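Local coordinates for protein EDTA monooxygenase (PDB 5DQP) that probably oxidises the chelator EDTA with molecular oxygen, as a flavin-dependent monooxygenase of the bacterial luciferase-like family that draws on reduced FMN, at residues A30-L35 with E70-P75; N162-P167 with N177-V182; I229-L234 with L262-F267; I310-V315 with L346-L351. All coordinates share one frame; numbering follows the deposited sequence.

Contact 1 (A30-L35 with E70-P75); sequences ARIFDL and EYPFDP
Pro72 and Phe73 pack against Ile32 and Phe33 where two loops of the luciferase-like TIM barrel meet, the one leading from strand 7-11 into helix 35-47 and the other from strand 52-55 into helix 75-85. CE1 of the Phe33 ring comes within 3.6 Å of Pro72 CB. The compact, rigid pyrrolidine suits its place between that ring and Ile32 O, with Pro72 CG 3.7 Å from the oxygen. Ile32 adds its CD1, 4.3 Å from Pro72 CB. Next to the proline, the outer end of Phe73 reaches the backbone of the first loop: CZ lies 3.5 Å from Phe33 O, which sits at the edge of the ring near its plane. This ring gets there because CG stands anti to its own carbonyl carbon (chi1 -66°). Phe73 CE2 comes closer still to Ile32 O, at 3.3 Å, and that oxygen has its hydrogen bond from Tyr38 of helix 35-47. Around this first shell, Asp34 and Asp74 are the N-caps of helices 35-47 and 75-85. Phe33 also meets Phe166 of the second subunit edge-to-face, which brings the buried cluster into the dimer interface. Within its own loop, Ile32 CG1 lies 3.7 Å above the centre of the Phe33 ring.

Contact 2 (N162-P167 with N177-V182); sequences NSWKFP and NPFGEV
Lys165 and Glu181 hold each other through both backbone groups, the mark of an antiparallel hydrogen-bonded pair: Lys165 N gives a nearly straight bond of 2.7 Å to Glu181 O, and Glu181 N returns one of 3.0 Å to Lys165 O. In a third bond Trp164 NE1 donates to Phe179 O over 2.8 Å, meeting a lone pair in the carbonyl plane while the oxygen lies in the plane of the indole, so the bond fixes how the ring is turned. With CG anti to the backbone N (chi1 -177°), the indole is carried along the strand toward that carbonyl. These bonds build a small two-stranded hairpin, 164-165 with 181-182, set far out from the barrel. Its returning strand is entered through a type I turn, Asn177 to Gly180. Glycine suits the end of that turn, where phi is positive and Gly180 CA passes 3.5 Å from Lys165 O. On the exposed face the long chains of Lys165 and Glu181 run side by side, NZ and OE2 4.1 Å apart, too far for a salt bridge; a water gives OE2 a proton and meets NZ only weakly. On the apolar face Val182 CG2 lies 3.5 Å from Trp164 CD1, and Trp164 CZ2 is 3.7 Å from Phe179 CD2, the two rings slid apart with little overlap. Leu61 and Pro63 of the second subunit pack on Trp164 and Val182.

Contact 3 (I229-L234 with L262-F267); sequences IIYAFL and LVLPSF
Strand 229-233 and the start of strand 262-271 are neighbours in the parallel barrel sheet, joined by a beta-alpha-beta crossover through helix 237-253. Ile230 uses both its N-H and its C=O: its N gives a 2.8 Å bond to Leu262 O, and its O receives Leu264 N, again at 2.8 Å. Ala232 does the same, from its N to Leu264 O at 3.0 Å and from Ser266 N to its O at 2.8 Å. The bond to Leu264 O differs from the others in that its donor stands 49° above the carbonyl plane, off the lone pairs. Proline suits position 265 because its N faces away from strand 229-233, on the side where Pro265 has its backbone bond with Val382 of strand 380-383, so the missing N-H costs this pairing nothing; its CA approaches Ala232 O at 3.1 Å. On the face of Ile229, Tyr231 and Leu264, Ile229 CG2, the branch anti to the backbone N, reaches 3.7 Å from Leu264 CG. Val382 covers Leu264 there. On the reverse, the small Ala232 CB meets Val263 CG1 at 3.9 Å, and Phe243 of the crossover helix closes over both. Leu234 lies alongside Phe267, CD2 to CB 3.6 Å apart. A water bridges Leu234 N and Ser266 O just past the regular bonds. Bonds between the strands satisfy the N-H and C=O of Ile230 and Ala232, so largely apolar side chains can pack on both faces.

Contact 4 (I310-V315 with L346-L351); sequences INVDQV and LSLRQL
Val312 O receives Arg349 N at 3.1 Å, almost straight and in the carbonyl plane, and the tight part of the contact gathers about it. Ser347 CB lies 3.3 Å from the same oxygen, a close fit that a small residue permits. Beside this, Val312 CG1 comes within 4.3 Å of Leu348 CD2, both side chains resting on Ile296 of helix 292-303. A water on this inner side gives a proton to each of Asn311 O and Gln314 O and accepts from Leu348 N. Here the first turn of helix 348-354 meets a loop bearing a type I turn, Asn311 to Gln314. The helix opens with a capping box: Ser347 OG, set between its backbone N and carbonyl carbon (chi1 67°), accepts from Gln350 N, and Gln350 OE1 takes Ser347 N at 3.0 Å. Outward, the contact turns polar and exposed. Arg349 grips Asp313 side-on, NE to OD1 at 3.0 Å and NH2 to OD2 at 3.2 Å, each oxygen met on its syn side with the two flat groups turned 39° apart. The chain bends at chi3, and Val312 CG2 lies over one face of the guanidinium. On this outer side a second water links Asp313 OD1 to Ser347 OG.

How the contacts relate
Contact 3 lies nearest the middle of the chain, about 7 Å from its centre, and is the one made of barrel strands; contact 1, of loops that lead from barrel strands into helices, lies farther out, yet all its touching residues are buried. Contacts 2 and 4 are outlying, on opposite sides of the chain's centre with their own centres about 63 Å apart. Chemistry follows place: backbone bonds with aliphatic packing in contact 3, apolar and carbonyl contacts in contact 1. Contact 4 has one direct backbone bond and a true salt bridge, whereas contact 2 has a backbone pair and charges that do not close to a bridge; both have water at the rim. Contacts 1 and 2 reach the second subunit; contacts 3 and 4 do not.

Contact 1 (A30-L35 with E70-P75)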
loop_
_atom_site.group_PDB
_atom_site.type_symbol
_atom_site.label_atom_id
_atom_site.label_comp_id
_atom_site.label_asym_id
_atom_site.label_seq_id
_atom_site.Cartn_x
_atom_site.Cartn_y
_atom_site.Cartn_z
ATOM N N ALA A 30 7.144 15.453 14.000
ATOM C CA ALA A 30 5.982 15.113 13.185
ATOM C C ALA A 30 6.306 14.963 11.693
ATOM O O ALA A 30 5.407 14.596 10.923
ATOM C CB ALA A 30 4.890 16.178 13.372
ATOM N N ARG A 31 7.542 15.232 11.250
ATOM C CA ARG A 31 7.845 15.079 9.828
ATOM C C ARG A 31 7.853 13.625 9.384
ATOM O O ARG A 31 7.769 13.374 8.179
ATOM C CB ARG A 31 9.196 15.711 9.491
ATOM C CG ARG A 31 10.340 15.034 10.198
ATOM C CD ARG A 31 11.631 15.754 9.931
ATOM N NE ARG A 31 12.771 14.886 10.169
ATOM C CZ ARG A 31 13.382 14.777 11.339
ATOM N NH1 ARG A 31 12.946 15.488 12.388
ATOM N NH2 ARG A 31 14.432 13.966 11.450
ATOM N N ILE A 32 7.965 12.659 10.304
ATOM C CA ILE A 32 7.908 11.267 9.863
ATOM C C ILE A 32 6.510 10.858 9.429
ATOM O O ILE A 32 6.327 9.754 8.894
ATOM C CB ILE A 32 8.427 10.282 10.937
ATOM C CG1 ILE A 32 7.503 10.246 12.152
ATOM C CG2 ILE A 32 9.850 10.667 11.356
ATOM C CD1 ILE A 32 7.932 9.203 13.188
ATOM N N PHE A 33 5.516 11.712 9.646
ATOM C CA PHE A 33 4.160 11.453 9.191
ATOM C C PHE A 33 3.786 12.271 7.963
ATOM O O PHE A 33 2.606 12.335 7.605
ATOM C CB PHE A 33 3.182 11.714 10.335
ATOM C CG PHE A 33 3.500 10.926 11.588
ATOM C CD1 PHE A 33 3.402 9.538 11.590
ATOM C CD2 PHE A 33 3.915 11.576 12.747
ATOM C CE1 PHE A 33 3.693 8.809 12.724
ATOM C CE2 PHE A 33 4.217 10.856 13.891
ATOM C CZ PHE A 33 4.102 9.467 13.877
ATOM N N ASP A 34 4.763 12.879 7.301
ATOM C CA ASP A 34 4.535 13.763 6.169
ATOM C C ASP A 34 5.121 13.124 4.914
ATOM O O ASP A 34 6.316 12.817 4.869
ATOM C CB ASP A 34 5.168 15.129 6.435
ATOM C CG ASP A 34 5.033 16.086 5.243
ATOM O OD1 ASP A 34 4.272 15.793 4.293
ATOM O OD2 ASP A 34 5.682 17.152 5.263
ATOM N N LEU A 35 4.286 12.938 3.894
ATOM C CA LEU A 35 4.759 12.349 2.648
ATOM C C LEU A 35 5.981 13.094 2.105
ATOM O O LEU A 35 6.920 12.473 1.583
ATOM C CB LEU A 35 3.628 12.336 1.614
ATOM C CG LEU A 35 3.996 11.860 0.206
ATOM C CD1 LEU A 35 4.541 10.390 0.240
ATOM C CD2 LEU A 35 2.771 12.034 -0.729
ATOM N N GLU A 70 9.964 3.356 14.043
ATOM C CA GLU A 70 10.639 3.019 12.792
ATOM C C GLU A 70 9.662 2.835 11.637
ATOM O O GLU A 70 10.018 3.084 10.479
ATOM C CB GLU A 70 11.471 1.738 12.959
ATOM C CG GLU A 70 12.437 1.535 11.791
ATOM C CD GLU A 70 13.314 0.294 11.928
ATOM O OE1 GLU A 70 13.844 -0.207 10.896
ATOM O OE2 GLU A 70 13.474 -0.186 13.070
ATOM N N TYR A 71 8.429 2.425 11.936
ATOM C CA TYR A 71 7.448 2.032 10.934
ATOM C C TYR A 71 6.193 2.898 11.030
ATOM O O TYR A 71 5.105 2.399 11.341
ATOM C CB TYR A 71 7.103 0.554 11.108
ATOM C CG TYR A 71 8.282 -0.327 11.538
ATOM C CD1 TYR A 71 9.360 -0.543 10.687
ATOM C CD2 TYR A 71 8.291 -0.964 12.774
ATOM C CE1 TYR A 71 10.423 -1.359 11.055
ATOM C CE2 TYR A 71 9.365 -1.785 13.159
ATOM C CZ TYR A 71 10.407 -1.983 12.287
ATOM O OH TYR A 71 11.451 -2.785 12.638
ATOM N N PRO A 72 6.294 4.200 10.744
ATOM C CA PRO A 72 5.099 5.050 10.883
ATOM C C PRO A 72 3.997 4.764 9.847
ATOM O O PRO A 72 2.855 5.185 10.076
ATOM C CB PRO A 72 5.661 6.484 10.767
ATOM C CG PRO A 72 6.948 6.324 10.037
ATOM C CD PRO A 72 7.503 4.987 10.440
ATOM N N PHE A 73 4.281 4.052 8.750
ATOM C CA PHE A 73 3.307 3.804 7.690
ATOM C C PHE A 73 3.455 2.398 7.124
ATOM O O PHE A 73 4.556 1.835 7.089
ATOM C CB PHE A 73 3.465 4.736 6.493
ATOM C CG PHE A 73 3.183 6.149 6.775
ATOM C CD1 PHE A 73 1.876 6.588 6.964
ATOM C CD2 PHE A 73 4.219 7.068 6.806
ATOM C CE1 PHE A 73 1.610 7.922 7.208
ATOM C CE2 PHE A 73 3.965 8.393 7.048
ATOM C CZ PHE A 73 2.647 8.826 7.253
ATOM N N ASP A 74 2.346 1.860 6.622
ATOM C CA ASP A 74 2.415 0.657 5.804
ATOM C C ASP A 74 3.351 0.896 4.625
ATOM O O ASP A 74 3.229 1.922 3.941
ATOM C CB ASP A 74 1.044 0.241 5.279
ATOM C CG ASP A 74 1.110 -1.064 4.489
ATOM O OD1 ASP A 74 1.440 -1.003 3.282
ATOM O OD2 ASP A 74 0.873 -2.147 5.077
ATOM N N PRO A 75 4.277 -0.008 4.353
ATOM C CA PRO A 75 5.316 0.274 3.351
ATOM C C PRO A 75 4.816 0.170 1.921
ATOM O O PRO A 75 5.312 0.892 1.056
ATOM C CB PRO A 75 6.391 -0.782 3.656
ATOM C CG PRO A 75 5.673 -1.863 4.369
ATOM C CD PRO A 75 4.617 -1.177 5.186
#

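Contact 2 (N162-P167 with N177-V182)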
loop_
_atom_site.group_PDB
_atom_site.type_symbol
_atom_site.label_atom_id
_atom_site.label_comp_id
_atom_site.label_asym_id
_atom_site.label_seq_id
_atom_site.Cartn_x
_atom_site.Cartn_y
_atom_site.Cartn_z
ATOM N N ASN A 162 2.068 -15.424 -12.091
ATOM C CA ASN A 162 2.123 -15.975 -13.438
ATOM C C ASN A 162 0.775 -16.357 -13.990
ATOM O O ASN A 162 0.717 -16.785 -15.141
ATOM C CB ASN A 162 3.043 -17.193 -13.486
ATOM C CG ASN A 162 4.483 -16.805 -13.325
ATOM O OD1 ASN A 162 4.886 -15.720 -13.739
ATOM N ND2 ASN A 162 5.266 -17.669 -12.705
ATOM N N SER A 163 -0.304 -16.217 -13.208
ATOM C CA SER A 163 -1.594 -16.786 -13.570
ATOM C C SER A 163 -2.394 -15.923 -14.546
ATOM O O SER A 163 -3.422 -16.400 -15.049
ATOM C CB SER A 163 -2.439 -17.047 -12.313
ATOM O OG SER A 163 -2.883 -15.821 -11.731
ATOM N N TRP A 164 -1.981 -14.675 -14.809
ATOM C CA TRP A 164 -2.641 -13.832 -15.809
ATOM C C TRP A 164 -1.562 -13.191 -16.664
ATOM O O TRP A 164 -0.891 -12.259 -16.218
ATOM C CB TRP A 164 -3.524 -12.762 -15.177
ATOM C CG TRP A 164 -4.275 -11.938 -16.212
ATOM C CD1 TRP A 164 -4.454 -12.234 -17.550
ATOM C CD2 TRP A 164 -4.940 -10.698 -15.995
ATOM N NE1 TRP A 164 -5.209 -11.257 -18.165
ATOM C CE2 TRP A 164 -5.531 -10.312 -17.230
ATOM C CE3 TRP A 164 -5.144 -9.895 -14.874
ATOM C CZ2 TRP A 164 -6.253 -9.135 -17.366
ATOM C CZ3 TRP A 164 -5.873 -8.736 -15.016
ATOM C CH2 TRP A 164 -6.421 -8.370 -16.247
ATOM N N LYS A 165 -1.403 -13.687 -17.889
ATOM C CA LYS A 165 -0.471 -13.120 -18.854
ATOM C C LYS A 165 -1.303 -12.369 -19.894
ATOM O O LYS A 165 -1.811 -12.959 -20.842
ATOM C CB LYS A 165 0.394 -14.209 -19.467
ATOM C CG LYS A 165 1.341 -14.861 -18.445
ATOM C CD LYS A 165 2.109 -16.049 -19.031
ATOM C CE LYS A 165 2.880 -16.768 -17.927
ATOM N NZ LYS A 165 3.698 -17.907 -18.430
ATOM N N PHE A 166 -1.468 -11.065 -19.665
ATOM C CA PHE A 166 -2.231 -10.203 -20.561
ATOM C C PHE A 166 -1.420 -9.930 -21.831
ATOM O O PHE A 166 -0.199 -9.798 -21.770
ATOM C CB PHE A 166 -2.566 -8.891 -19.832
ATOM C CG PHE A 166 -3.301 -7.870 -20.661
ATOM C CD1 PHE A 166 -4.678 -7.930 -20.797
ATOM C CD2 PHE A 166 -2.607 -6.868 -21.315
ATOM C CE1 PHE A 166 -5.352 -7.005 -21.573
ATOM C CE2 PHE A 166 -3.273 -5.936 -22.088
ATOM C CZ PHE A 166 -4.660 -6.003 -22.214
ATOM N N PRO A 167 -2.121 -9.859 -23.109
ATOM C CA PRO A 167 -1.372 -9.697 -24.390
ATOM C C PRO A 167 -0.979 -8.258 -24.732
ATOM O O PRO A 167 -1.599 -7.548 -25.520
ATOM C CB PRO A 167 -2.339 -10.292 -25.416
ATOM C CG PRO A 167 -3.703 -10.139 -24.826
ATOM C CD PRO A 167 -3.567 -10.026 -23.320
ATOM N N ASN A 177 -9.252 -13.170 -27.984
ATOM C CA ASN A 177 -8.843 -13.534 -26.629
ATOM C C ASN A 177 -8.140 -12.354 -25.969
ATOM O O ASN A 177 -6.935 -12.406 -25.679
ATOM C CB ASN A 177 -7.939 -14.765 -26.665
ATOM C CG ASN A 177 -7.555 -15.240 -25.290
ATOM O OD1 ASN A 177 -8.281 -15.034 -24.316
ATOM N ND2 ASN A 177 -6.404 -15.882 -25.199
ATOM N N PRO A 178 -8.867 -11.265 -25.705
ATOM C CA PRO A 178 -8.187 -10.046 -25.261
ATOM C C PRO A 178 -7.603 -10.146 -23.849
ATOM O O PRO A 178 -6.762 -9.305 -23.505
ATOM C CB PRO A 178 -9.284 -8.981 -25.348
ATOM C CG PRO A 178 -10.553 -9.765 -25.052
ATOM C CD PRO A 178 -10.338 -11.141 -25.654
ATOM N N PHE A 179 -8.024 -11.117 -23.025
ATOM C CA PHE A 179 -7.400 -11.317 -21.718
ATOM C C PHE A 179 -6.097 -12.102 -21.797
ATOM O O PHE A 179 -5.357 -12.128 -20.808
ATOM C CB PHE A 179 -8.351 -12.030 -20.751
ATOM C CG PHE A 179 -9.378 -11.121 -20.102
ATOM C CD1 PHE A 179 -10.500 -10.707 -20.804
ATOM C CD2 PHE A 179 -9.237 -10.714 -18.782
ATOM C CE1 PHE A 179 -11.442 -9.888 -20.214
ATOM C CE2 PHE A 179 -10.187 -9.893 -18.175
ATOM C CZ PHE A 179 -11.285 -9.478 -18.885
ATOM N N GLY A 180 -5.790 -12.737 -22.931
ATOM C CA GLY A 180 -4.557 -13.499 -23.024
ATOM C C GLY A 180 -4.651 -14.819 -22.266
ATOM O O GLY A 180 -5.699 -15.466 -22.219
ATOM N N GLU A 181 -3.539 -15.225 -21.656
ATOM C CA GLU A 181 -3.446 -16.509 -20.966
ATOM C C GLU A 181 -3.814 -16.325 -19.497
ATOM O O GLU A 181 -3.100 -15.657 -18.739
ATOM C CB GLU A 181 -2.045 -17.108 -21.115
ATOM C CG GLU A 181 -1.829 -18.368 -20.265
ATOM C CD GLU A 181 -0.370 -18.824 -20.200
ATOM O OE1 GLU A 181 0.406 -18.489 -21.124
ATOM O OE2 GLU A 181 0.002 -19.516 -19.219
ATOM N N VAL A 182 -4.915 -16.946 -19.095
ATOM C CA VAL A 182 -5.446 -16.870 -17.741
ATOM C C VAL A 182 -5.545 -18.294 -17.226
ATOM O O VAL A 182 -6.234 -19.124 -17.826
ATOM C CB VAL A 182 -6.821 -16.187 -17.724
ATOM C CG1 VAL A 182 -7.444 -16.227 -16.335
ATOM C CG2 VAL A 182 -6.698 -14.772 -18.241
HETATM O O HOH W 1 -1.040 -17.850 -17.182
HETATM O O HOH W 2 1.466 -20.205 -17.301
#

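Contact 3 (I229-L234 with L262-F267)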
loop_
_atom_site.group_PDB
_atom_site.type_symbol
_atom_site.label_atom_id
_atom_site.label_comp_id
_atom_site.label_asym_id
_atom_site.label_seq_id
_atom_site.Cartn_x
_atom_site.Cartn_y
_atom_site.Cartn_z
ATOM N N ILE A 229 17.720 -10.645 -4.246
ATOM C CA ILE A 229 18.612 -9.810 -3.466
ATOM C C ILE A 229 18.616 -10.330 -2.041
ATOM O O ILE A 229 17.560 -10.627 -1.466
ATOM C CB ILE A 229 18.211 -8.328 -3.480
ATOM C CG1 ILE A 229 17.911 -7.846 -4.898
ATOM C CG2 ILE A 229 19.311 -7.505 -2.827
ATOM C CD1 ILE A 229 17.416 -6.396 -4.934
ATOM N N ILE A 230 19.808 -10.434 -1.477
ATOM C CA ILE A 230 20.003 -10.846 -0.100
ATOM C C ILE A 230 20.741 -9.722 0.613
ATOM O O ILE A 230 21.809 -9.286 0.157
ATOM C CB ILE A 230 20.793 -12.165 -0.025
ATOM C CG1 ILE A 230 20.196 -13.206 -0.997
ATOM C CG2 ILE A 230 20.915 -12.631 1.431
ATOM C CD1 ILE A 230 21.030 -14.471 -1.142
ATOM N N TYR A 231 20.162 -9.247 1.714
ATOM C CA TYR A 231 20.840 -8.323 2.616
ATOM C C TYR A 231 21.725 -9.099 3.572
ATOM O O TYR A 231 21.346 -10.167 4.051
ATOM C CB TYR A 231 19.843 -7.514 3.430
ATOM C CG TYR A 231 18.986 -6.599 2.618
ATOM C CD1 TYR A 231 19.256 -6.368 1.268
ATOM C CD2 TYR A 231 17.910 -5.946 3.201
ATOM C CE1 TYR A 231 18.470 -5.507 0.529
ATOM C CE2 TYR A 231 17.125 -5.073 2.474
ATOM C CZ TYR A 231 17.403 -4.854 1.144
ATOM O OH TYR A 231 16.601 -3.997 0.422
ATOM N N ALA A 232 22.908 -8.552 3.852
ATOM C CA ALA A 232 23.887 -9.231 4.681
ATOM C C ALA A 232 24.432 -8.289 5.743
ATOM O O ALA A 232 24.352 -7.059 5.639
ATOM C CB ALA A 232 25.055 -9.801 3.849
ATOM N N PHE A 233 24.987 -8.905 6.773
ATOM C CA PHE A 233 25.665 -8.201 7.842
ATOM C C PHE A 233 27.030 -7.739 7.341
ATOM O O PHE A 233 27.704 -8.439 6.579
ATOM C CB PHE A 233 25.802 -9.130 9.051
ATOM C CG PHE A 233 26.508 -8.523 10.216
ATOM C CD1 PHE A 233 25.924 -7.485 10.934
ATOM C CD2 PHE A 233 27.744 -9.016 10.627
ATOM C CE1 PHE A 233 26.577 -6.935 12.019
ATOM C CE2 PHE A 233 28.396 -8.473 11.711
ATOM C CZ PHE A 233 27.815 -7.426 12.405
ATOM N N LEU A 234 27.421 -6.533 7.731
ATOM C CA LEU A 234 28.739 -6.030 7.358
ATOM C C LEU A 234 29.724 -6.451 8.448
ATOM O O LEU A 234 30.104 -5.681 9.329
ATOM C CB LEU A 234 28.703 -4.528 7.141
ATOM C CG LEU A 234 30.045 -3.964 6.648
ATOM C CD1 LEU A 234 30.118 -4.045 5.155
ATOM C CD2 LEU A 234 30.277 -2.524 7.132
ATOM N N LEU A 262 22.045 -11.207 -6.039
ATOM C CA LEU A 262 22.915 -10.135 -5.584
ATOM C C LEU A 262 22.917 -10.135 -4.061
ATOM O O LEU A 262 21.867 -10.329 -3.440
ATOM C CB LEU A 262 22.434 -8.783 -6.125
ATOM C CG LEU A 262 22.315 -8.648 -7.653
ATOM C CD1 LEU A 262 21.614 -7.345 -7.978
ATOM C CD2 LEU A 262 23.688 -8.659 -8.294
ATOM N N VAL A 263 24.105 -9.953 -3.466
ATOM C CA VAL A 263 24.279 -9.816 -2.022
ATOM C C VAL A 263 24.672 -8.375 -1.699
ATOM O O VAL A 263 25.653 -7.844 -2.247
ATOM C CB VAL A 263 25.338 -10.802 -1.482
ATOM C CG1 VAL A 263 25.552 -10.605 0.021
ATOM C CG2 VAL A 263 24.949 -12.237 -1.787
ATOM N N LEU A 264 23.934 -7.754 -0.784
ATOM C CA LEU A 264 24.167 -6.364 -0.382
ATOM C C LEU A 264 24.306 -6.293 1.135
ATOM O O LEU A 264 23.288 -6.331 1.847
ATOM C CB LEU A 264 23.040 -5.444 -0.838
ATOM C CG LEU A 264 22.445 -5.626 -2.226
ATOM C CD1 LEU A 264 21.507 -4.471 -2.526
ATOM C CD2 LEU A 264 23.528 -5.724 -3.285
ATOM N N PRO A 265 25.536 -6.200 1.659
ATOM C CA PRO A 265 25.714 -5.913 3.087
ATOM C C PRO A 265 25.162 -4.539 3.433
ATOM O O PRO A 265 25.218 -3.607 2.633
ATOM C CB PRO A 265 27.240 -5.967 3.274
ATOM C CG PRO A 265 27.760 -6.748 2.109
ATOM C CD PRO A 265 26.838 -6.307 0.974
ATOM N N SER A 266 24.612 -4.433 4.635
ATOM C CA SER A 266 23.928 -3.245 5.104
ATOM C C SER A 266 24.802 -2.588 6.155
ATOM O O SER A 266 25.396 -3.277 6.986
ATOM C CB SER A 266 22.545 -3.603 5.687
ATOM O OG SER A 266 21.818 -2.442 6.072
ATOM N N PHE A 267 24.886 -1.262 6.125
ATOM C CA PHE A 267 25.690 -0.594 7.140
ATOM C C PHE A 267 25.238 0.851 7.302
ATOM O O PHE A 267 24.549 1.418 6.441
ATOM C CB PHE A 267 27.182 -0.663 6.794
ATOM C CG PHE A 267 27.587 0.276 5.701
ATOM C CD1 PHE A 267 27.267 0.004 4.399
ATOM C CD2 PHE A 267 28.269 1.443 5.984
ATOM C CE1 PHE A 267 27.619 0.875 3.394
ATOM C CE2 PHE A 267 28.633 2.307 4.967
ATOM C CZ PHE A 267 28.306 2.024 3.681
HETATM O O HOH W 3 25.839 -4.551 9.438
#

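Contact 4 (I310-V315 with L346-L351)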
loop_
_atom_site.group_PDB
_atom_site.type_symbol
_atom_site.label_atom_id
_atom_site.label_comp_id
_atom_site.label_asym_id
_atom_site.label_seq_id
_atom_site.Cartn_x
_atom_site.Cartn_y
_atom_site.Cartn_z
ATOM N N ILE A 310 46.292 -5.359 28.184
ATOM C CA ILE A 310 46.037 -4.910 26.819
ATOM C C ILE A 310 45.518 -3.478 26.886
ATOM O O ILE A 310 44.529 -3.202 27.574
ATOM C CB ILE A 310 45.035 -5.830 26.089
ATOM C CG1 ILE A 310 45.521 -7.273 26.092
ATOM C CG2 ILE A 310 44.870 -5.431 24.632
ATOM C CD1 ILE A 310 46.747 -7.489 25.249
ATOM N N ASN A 311 46.196 -2.572 26.186
ATOM C CA ASN A 311 45.718 -1.205 26.015
ATOM C C ASN A 311 44.569 -1.177 25.011
ATOM O O ASN A 311 44.572 -1.922 24.027
ATOM C CB ASN A 311 46.876 -0.325 25.528
ATOM C CG ASN A 311 46.502 1.144 25.393
ATOM O OD1 ASN A 311 45.896 1.556 24.407
ATOM N ND2 ASN A 311 46.883 1.943 26.378
ATOM N N VAL A 312 43.579 -0.312 25.250
ATOM C CA VAL A 312 42.456 -0.219 24.318
ATOM C C VAL A 312 42.847 0.359 22.966
ATOM O O VAL A 312 42.043 0.304 22.029
ATOM C CB VAL A 312 41.274 0.603 24.883
ATOM C CG1 VAL A 312 40.786 -0.010 26.183
ATOM C CG2 VAL A 312 41.642 2.072 25.063
ATOM N N ASP A 313 44.061 0.884 22.820
ATOM C CA ASP A 313 44.495 1.431 21.543
ATOM C C ASP A 313 45.468 0.531 20.798
ATOM O O ASP A 313 45.821 0.832 19.650
ATOM C CB ASP A 313 45.114 2.810 21.753
ATOM C CG ASP A 313 44.058 3.876 21.980
ATOM O OD1 ASP A 313 43.099 3.945 21.171
ATOM O OD2 ASP A 313 44.168 4.637 22.972
ATOM N N GLN A 314 45.885 -0.573 21.393
ATOM C CA GLN A 314 46.839 -1.409 20.706
ATOM C C GLN A 314 46.151 -2.361 19.729
ATOM O O GLN A 314 45.018 -2.808 19.937
ATOM C CB GLN A 314 47.687 -2.169 21.721
ATOM C CG GLN A 314 47.121 -3.407 22.270
ATOM C CD GLN A 314 48.085 -3.988 23.327
ATOM O OE1 GLN A 314 48.291 -3.388 24.397
ATOM N NE2 GLN A 314 48.705 -5.127 23.010
ATOM N N VAL A 315 46.853 -2.662 18.641
ATOM C CA VAL A 315 46.337 -3.614 17.671
ATOM C C VAL A 315 46.119 -4.947 18.360
ATOM O O VAL A 315 47.055 -5.534 18.922
ATOM C CB VAL A 315 47.289 -3.773 16.489
ATOM C CG1 VAL A 315 46.815 -4.967 15.625
ATOM C CG2 VAL A 315 47.344 -2.499 15.690
ATOM N N LEU A 346 42.529 -3.937 14.002
ATOM C CA LEU A 346 41.914 -2.912 14.828
ATOM C C LEU A 346 42.365 -3.018 16.277
ATOM O O LEU A 346 42.757 -4.090 16.761
ATOM C CB LEU A 346 40.385 -2.987 14.757
ATOM C CG LEU A 346 39.747 -2.772 13.369
ATOM C CD1 LEU A 346 38.243 -2.809 13.444
ATOM C CD2 LEU A 346 40.191 -1.464 12.683
ATOM N N SER A 347 42.333 -1.869 16.955
ATOM C CA SER A 347 42.346 -1.808 18.400
ATOM C C SER A 347 40.936 -2.053 18.928
ATOM O O SER A 347 39.951 -2.069 18.181
ATOM C CB SER A 347 42.845 -0.445 18.873
ATOM O OG SER A 347 41.904 0.545 18.518
ATOM N N LEU A 348 40.835 -2.235 20.240
ATOM C CA LEU A 348 39.519 -2.427 20.839
ATOM C C LEU A 348 38.642 -1.195 20.664
ATOM O O LEU A 348 37.446 -1.310 20.376
ATOM C CB LEU A 348 39.679 -2.775 22.316
ATOM C CG LEU A 348 38.375 -3.046 23.057
ATOM C CD1 LEU A 348 37.560 -4.183 22.390
ATOM C CD2 LEU A 348 38.697 -3.376 24.512
ATOM N N ARG A 349 39.218 -0.007 20.852
ATOM C CA ARG A 349 38.467 1.235 20.699
ATOM C C ARG A 349 37.918 1.369 19.289
ATOM O O ARG A 349 36.798 1.851 19.093
ATOM C CB ARG A 349 39.366 2.436 21.024
ATOM C CG ARG A 349 38.603 3.746 21.174
ATOM C CD ARG A 349 39.487 4.979 20.948
ATOM N NE ARG A 349 40.525 5.145 21.972
ATOM C CZ ARG A 349 40.283 5.457 23.243
ATOM N NH1 ARG A 349 39.034 5.625 23.663
ATOM N NH2 ARG A 349 41.289 5.588 24.101
ATOM N N GLN A 350 38.711 0.978 18.290
ATOM C CA GLN A 350 38.236 1.039 16.919
ATOM C C GLN A 350 37.146 0.006 16.691
ATOM O O GLN A 350 36.132 0.296 16.058
ATOM C CB GLN A 350 39.400 0.826 15.940
ATOM C CG GLN A 350 40.413 1.961 15.920
ATOM C CD GLN A 350 41.633 1.622 15.098
ATOM O OE1 GLN A 350 42.092 0.478 15.089
ATOM N NE2 GLN A 350 42.173 2.614 14.408
ATOM N N LEU A 351 37.349 -1.206 17.194
ATOM C CA LEU A 351 36.366 -2.260 17.002
ATOM C C LEU A 351 35.005 -1.882 17.596
ATOM O O LEU A 351 33.970 -2.161 16.991
ATOM C CB LEU A 351 36.898 -3.561 17.610
ATOM C CG LEU A 351 35.973 -4.777 17.560
ATOM C CD1 LEU A 351 35.737 -5.225 16.111
ATOM C CD2 LEU A 351 36.580 -5.905 18.404
HETATM O O HOH W 4 43.159 -2.863 21.880
HETATM O O HOH W 5 42.456 3.105 18.815
#